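Local atomic coordinates of putative hydrolase (Chromobacterium violaceum, PDB entry 3MCW), a protein that probably acts as a hydrolase, as a member of the isochorismatase family related to nicotinamidases. Residues Gln22-Pro27 against Ser67-Gly72; Pro27-Arg32 against Phe149-Thr154. All blocks are in the same frame, centred on the assembly; numbering follows the deposited sequence. Where two conformers were deposited one is given.

Overall arrangement
Both contacts lie largely in loops at one end of the parallel sheet of an isochorismatase-like alpha/beta fold, and their centres are about 14 Å apart. They share P27, because the single loop between strand 14-18 and helix 37-51 supplies a segment to each: 22-27 meets 67-72 in contact 1, and 27-32 meets 149-154 in contact 2. W29 joins them directly, its NE1 lying 3.0 Å from A23 O, a weak hydrogen bond, while V24 CG2 packs 3.6 Å from F149 CZ. One ethanediol, probably from the crystallisation liquor, bonds to Y69 OH and lies beside the W29 indole, touching both contacts; a pocket there is possible, but no substrate site is established.

Contact 1. Residues Gln22-Pro27 against Ser67-Gly72; sequences QAVDDP and STYRPG. With EDO (1,2-ethanediol), chain I.
A23 places its methyl group over the middle of the Y69 ring, and this CH-pi contact is the centre of the packing between 22-27 and 67-72. CB stands 3.7 Å from the ring centroid and only 7° off the ring normal, so the approach is to a face. V24 reaches the far end of the same side chain obliquely, with CG1 4.0 Å from Y69 CZ. Around T68 the packing is also close: A23 CB is 3.2 Å from T68 O and 3.3 Å from OG1. T68 chi1 (59°) turns OG1 toward the A23 methyl and leaves CG2 to meet D26 CB at 3.8 Å.

The polar bonds lie beside this packing. Y69 OH shares a 2.7 Å hydrogen bond with ethanediol O1, which lies near the ring plane at its edge; N125 also binds this ethanediol. S67 OG accepts from Y69 N at 2.9 Å in an ST turn, within a type I beta turn spanning S67 to R70. The carboxylate of D26 bonds to S28 through OD1.

H60, at the end of strand 55-60, meets the Y69 ring edge-to-face, while 22-25 forms a 3-10 turn between strand 14-18 and helix 37-51.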
loop_
_atom_site.group_PDB
_atom_site.type_symbol
_atom_site.label_atom_id
_atom_site.label_comp_id
_atom_site.label_asym_id
_atom_site.label_seq_id
_atom_site.Cartn_x
_atom_site.Cartn_y
_atom_site.Cartn_z
ATOM N N GLN A 22 -15.857 15.197 -6.792
ATOM C CA GLN A 22 -16.354 16.240 -5.906
ATOM C C GLN A 22 -16.598 15.738 -4.481
ATOM O O GLN A 22 -16.583 16.532 -3.546
ATOM C CB GLN A 22 -17.588 16.900 -6.495
ATOM C CG GLN A 22 -17.252 17.639 -7.807
ATOM C CD GLN A 22 -18.446 18.178 -8.538
ATOM O OE1 GLN A 22 -19.394 18.585 -7.927
ATOM N NE2 GLN A 22 -18.404 18.146 -9.865
ATOM N N ALA A 23 -16.735 14.430 -4.309
ATOM C CA ALA A 23 -16.862 13.782 -3.003
ATOM C C ALA A 23 -15.852 14.269 -2.008
ATOM O O ALA A 23 -16.175 14.421 -0.821
ATOM C CB ALA A 23 -16.704 12.260 -3.150
ATOM N N VAL A 24 -14.613 14.469 -2.455
ATOM C CA VAL A 24 -13.545 14.757 -1.529
ATOM C C VAL A 24 -13.597 16.153 -0.966
ATOM O O VAL A 24 -12.834 16.443 -0.053
ATOM C CB VAL A 24 -12.174 14.445 -2.098
ATOM C CG1 VAL A 24 -12.071 12.980 -2.593
ATOM C CG2 VAL A 24 -11.816 15.371 -3.189
ATOM N N ASP A 25 -14.487 16.987 -1.506
ATOM C CA ASP A 25 -14.748 18.312 -0.949
ATOM C C ASP A 25 -15.661 18.279 0.249
ATOM O O ASP A 25 -15.811 19.285 0.943
ATOM C CB ASP A 25 -15.334 19.240 -2.024
ATOM C CG ASP A 25 -14.424 19.422 -3.201
ATOM O OD1 ASP A 25 -13.197 19.341 -3.030
ATOM O OD2 ASP A 25 -14.939 19.646 -4.314
ATOM N N ASP A 26 -16.274 17.142 0.525
ATOM C CA ASP A 26 -17.217 17.070 1.627
ATOM C C ASP A 26 -16.489 17.344 2.947
ATOM O O ASP A 26 -15.454 16.752 3.208
ATOM C CB ASP A 26 -17.913 15.713 1.686
ATOM C CG ASP A 26 -19.137 15.780 2.519
ATOM O OD1 ASP A 26 -19.020 15.704 3.725
ATOM O OD2 ASP A 26 -20.231 16.048 1.972
ATOM N N PRO A 27 -17.025 18.237 3.796
ATOM C CA PRO A 27 -16.316 18.555 5.033
ATOM C C PRO A 27 -16.175 17.372 5.954
ATOM O O PRO A 27 -15.290 17.396 6.829
ATOM C CB PRO A 27 -17.138 19.681 5.664
ATOM C CG PRO A 27 -18.150 20.006 4.748
ATOM C CD PRO A 27 -18.186 19.114 3.579
ATOM N N SER A 67 -21.960 6.737 1.054
ATOM C CA SER A 67 -20.701 7.218 0.558
ATOM C C SER A 67 -20.864 8.484 -0.268
ATOM O O SER A 67 -21.780 8.594 -1.082
ATOM C CB SER A 67 -20.029 6.126 -0.282
ATOM O OG SER A 67 -18.915 6.641 -0.978
ATOM N N THR A 68 -19.944 9.416 -0.056
ATOM C CA THR A 68 -19.835 10.613 -0.886
ATOM C C THR A 68 -19.500 10.272 -2.349
ATOM O O THR A 68 -19.654 11.119 -3.210
ATOM C CB THR A 68 -18.828 11.649 -0.290
ATOM O OG1 THR A 68 -17.533 11.038 -0.173
ATOM C CG2 THR A 68 -19.284 12.193 1.084
ATOM N N TYR A 69 -18.989 9.060 -2.615
ATOM C CA TYR A 69 -18.711 8.567 -3.989
ATOM C C TYR A 69 -19.813 7.685 -4.529
ATOM O O TYR A 69 -19.597 6.954 -5.510
ATOM C CB TYR A 69 -17.527 7.651 -3.984
ATOM C CG TYR A 69 -16.283 8.307 -3.657
ATOM C CD1 TYR A 69 -15.500 8.937 -4.633
ATOM C CD2 TYR A 69 -15.877 8.330 -2.349
ATOM C CE1 TYR A 69 -14.303 9.511 -4.296
ATOM C CE2 TYR A 69 -14.722 8.888 -2.007
ATOM C CZ TYR A 69 -13.954 9.519 -2.941
ATOM O OH TYR A 69 -12.781 10.048 -2.521
ATOM N N ARG A 70 -20.966 7.678 -3.881
ATOM C CA ARG A 70 -22.075 6.887 -4.375
ATOM C C ARG A 70 -22.486 7.413 -5.745
ATOM O O ARG A 70 -22.706 8.628 -5.905
ATOM C CB ARG A 70 -23.268 6.905 -3.373
ATOM N N PRO A 71 -22.532 6.522 -6.760
ATOM C CA PRO A 71 -22.924 6.959 -8.091
ATOM C C PRO A 71 -24.289 7.645 -8.124
ATOM O O PRO A 71 -25.090 7.496 -7.197
ATOM C CB PRO A 71 -22.951 5.654 -8.902
ATOM C CG PRO A 71 -21.964 4.773 -8.228
ATOM C CD PRO A 71 -22.136 5.104 -6.761
ATOM N N GLY A 72 -24.524 8.424 -9.173
ATOM C CA GLY A 72 -25.763 9.180 -9.311
ATOM C C GLY A 72 -26.091 10.230 -8.258
ATOM O O GLY A 72 -27.239 10.473 -8.007
HETATM C C1 EDO I . -10.850 10.266 0.302
HETATM O O1 EDO I . -12.169 9.765 0.067
HETATM C C2 EDO I . -10.274 9.615 1.529
HETATM O O2 EDO I . -9.542 8.457 1.190
#

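Contact 2. Residues Pro27-Arg32 against Phe149-Thr154; sequences PSWGPR and FTFDKT. With EDO (1,2-ethanediol), chain J.
R32 and F151 form a single beta bridge between a loop and the segment running into strand 153-154 of the isochorismatase-like alpha/beta fold, flanked by a cation-pi stack of R32 on F149. The loop precedes helix 37-51; the other segment leaves strand 140-149. The bridge rests on two backbone hydrogen bonds, one on either side of the pair: D152 N to P31 O, 2.9 Å and 158° at the hydrogen, and one between T150 and N33. F151 CA approaches P31 O at 3.2 Å in a CA-H...O contact.

The guanidinium of R32 lies flat on F149, the planes 2° apart and CZ 3.5 Å from the ring centroid. A bend at chi3 (-78°) brings the group over the ring, and its rim is tied down by E38, through a salt bridge to NH1, and by H34 O, which accepts from NH2. These bonds fix the rotation of the group.

F151 receives W29 CB over one face, 3.7 Å from the ring centroid, whereas G30 O approaches the ring edge. The five-membered ring of W29 is displaced, its centroid 5.3 Å from that of F151, so CB makes the main contact. P31 CG packs 3.6 Å from D152 OD2, while D152 OD1 accepts from A163 N. Water 1 joins the backbones again, donating to W29 O at 2.8 Å and to D152 O at 2.7 Å.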
loop_
_atom_site.group_PDB
_atom_site.type_symbol
_atom_site.label_atom_id
_atom_site.label_comp_id
_atom_site.label_asym_id
_atom_site.label_seq_id
_atom_site.Cartn_x
_atom_site.Cartn_y
_atom_site.Cartn_z
ATOM N N PRO A 27 -17.025 18.237 3.796
ATOM C CA PRO A 27 -16.316 18.555 5.033
ATOM C C PRO A 27 -16.175 17.372 5.954
ATOM O O PRO A 27 -15.290 17.396 6.829
ATOM C CB PRO A 27 -17.138 19.681 5.664
ATOM C CG PRO A 27 -18.150 20.006 4.748
ATOM C CD PRO A 27 -18.186 19.114 3.579
ATOM N N SER A 28 -16.967 16.317 5.764
ATOM C CA SER A 28 -16.899 15.054 6.528
ATOM C C SER A 28 -15.525 14.394 6.482
ATOM O O SER A 28 -15.179 13.602 7.363
ATOM C CB SER A 28 -17.986 14.017 6.071
ATOM O OG SER A 28 -17.735 13.493 4.752
ATOM N N TRP A 29 -14.763 14.640 5.416
ATOM C CA TRP A 29 -13.435 14.046 5.324
ATOM C C TRP A 29 -12.412 14.695 6.280
ATOM O O TRP A 29 -11.332 14.149 6.482
ATOM C CB TRP A 29 -12.875 14.103 3.896
ATOM C CG TRP A 29 -13.668 13.273 2.954
ATOM C CD1 TRP A 29 -14.518 13.717 2.000
ATOM C CD2 TRP A 29 -13.744 11.841 2.929
ATOM N NE1 TRP A 29 -15.098 12.654 1.340
ATOM C CE2 TRP A 29 -14.626 11.492 1.882
ATOM C CE3 TRP A 29 -13.117 10.815 3.658
ATOM C CZ2 TRP A 29 -14.925 10.164 1.565
ATOM C CZ3 TRP A 29 -13.424 9.495 3.345
ATOM C CH2 TRP A 29 -14.319 9.185 2.302
ATOM N N GLY A 30 -12.747 15.864 6.809
ATOM C CA GLY A 30 -11.872 16.632 7.645
ATOM C C GLY A 30 -10.936 17.485 6.836
ATOM O O GLY A 30 -10.970 17.508 5.596
ATOM N N PRO A 31 -10.027 18.227 7.493
ATOM C CA PRO A 31 -9.194 19.191 6.785
ATOM C C PRO A 31 -8.186 18.519 5.858
ATOM O O PRO A 31 -7.653 17.457 6.170
ATOM C CB PRO A 31 -8.517 19.963 7.919
ATOM C CG PRO A 31 -9.456 19.820 9.090
ATOM C CD PRO A 31 -9.971 18.421 8.960
ATOM N N ARG A 32 -7.890 19.222 4.775
ATOM C CA ARG A 32 -6.954 18.777 3.747
ATOM C C ARG A 32 -5.745 19.669 3.666
ATOM O O ARG A 32 -5.715 20.807 4.130
ATOM C CB ARG A 32 -7.656 18.771 2.376
ATOM C CG ARG A 32 -8.177 20.156 1.932
ATOM C CD ARG A 32 -8.651 20.154 0.534
ATOM N NE ARG A 32 -7.576 20.202 -0.435
ATOM C CZ ARG A 32 -7.780 20.305 -1.752
ATOM N NH1 ARG A 32 -9.008 20.354 -2.224
ATOM N NH2 ARG A 32 -6.766 20.398 -2.597
ATOM N N PHE A 149 -3.330 15.263 -2.551
ATOM C CA PHE A 149 -3.631 15.771 -1.224
ATOM C C PHE A 149 -4.255 14.659 -0.390
ATOM O O PHE A 149 -4.723 13.639 -0.930
ATOM C CB PHE A 149 -4.523 17.039 -1.267
ATOM C CG PHE A 149 -5.945 16.872 -1.685
ATOM C CD1 PHE A 149 -6.301 16.978 -3.010
ATOM C CD2 PHE A 149 -6.933 16.734 -0.745
ATOM C CE1 PHE A 149 -7.615 16.951 -3.389
ATOM C CE2 PHE A 149 -8.257 16.700 -1.102
ATOM C CZ PHE A 149 -8.595 16.820 -2.421
ATOM N N THR A 150 -4.274 14.882 0.920
ATOM C CA THR A 150 -4.872 13.975 1.860
ATOM C C THR A 150 -5.479 14.779 3.013
ATOM O O THR A 150 -5.614 16.002 2.898
ATOM C CB THR A 150 -3.877 12.879 2.295
ATOM O OG1 THR A 150 -4.605 11.845 2.957
ATOM C CG2 THR A 150 -2.730 13.450 3.143
ATOM N N PHE A 151 -5.855 14.066 4.071
ATOM C CA PHE A 151 -6.657 14.600 5.155
ATOM C C PHE A 151 -5.971 14.351 6.482
ATOM O O PHE A 151 -5.197 13.406 6.669
ATOM C CB PHE A 151 -8.048 13.973 5.165
ATOM C CG PHE A 151 -8.765 14.140 3.870
ATOM C CD1 PHE A 151 -9.418 15.334 3.557
ATOM C CD2 PHE A 151 -8.735 13.152 2.906
ATOM C CE1 PHE A 151 -10.013 15.523 2.358
ATOM C CE2 PHE A 151 -9.381 13.342 1.690
ATOM C CZ PHE A 151 -10.020 14.539 1.432
ATOM N N ASP A 152 -6.303 15.180 7.472
ATOM C CA ASP A 152 -5.866 14.957 8.853
ATOM C C ASP A 152 -6.285 13.547 9.289
ATOM O O ASP A 152 -7.327 13.028 8.888
ATOM C CB ASP A 152 -6.554 15.943 9.818
ATOM C CG ASP A 152 -6.130 17.397 9.672
ATOM O OD1 ASP A 152 -5.389 17.757 8.735
ATOM O OD2 ASP A 152 -6.562 18.188 10.535
ATOM N N LYS A 153 -5.484 12.941 10.148
ATOM C CA LYS A 153 -5.874 11.651 10.720
ATOM C C LYS A 153 -5.161 11.455 12.043
ATOM O O LYS A 153 -4.002 11.798 12.221
ATOM C CB LYS A 153 -5.610 10.455 9.778
ATOM C CG LYS A 153 -6.293 9.138 10.243
ATOM C CD LYS A 153 -6.080 7.955 9.344
ATOM C CE LYS A 153 -6.976 7.995 8.130
ATOM N NZ LYS A 153 -8.436 8.126 8.463
ATOM N N THR A 154 -5.881 10.863 12.972
ATOM C CA THR A 154 -5.319 10.509 14.278
ATOM C C THR A 154 -4.588 9.174 14.145
ATOM O O THR A 154 -5.163 8.219 13.614
ATOM C CB THR A 154 -6.389 10.439 15.354
ATOM O OG1 THR A 154 -7.137 11.662 15.374
ATOM C CG2 THR A 154 -5.783 10.201 16.725
HETATM C C1 EDO J . -3.012 19.170 13.323
HETATM O O1 EDO J . -2.332 18.152 14.076
HETATM C C2 EDO J . -4.277 18.766 12.557
HETATM O O2 EDO J . -5.100 17.704 13.080
HETATM O O HOH W 1 -9.439 14.667 8.532
#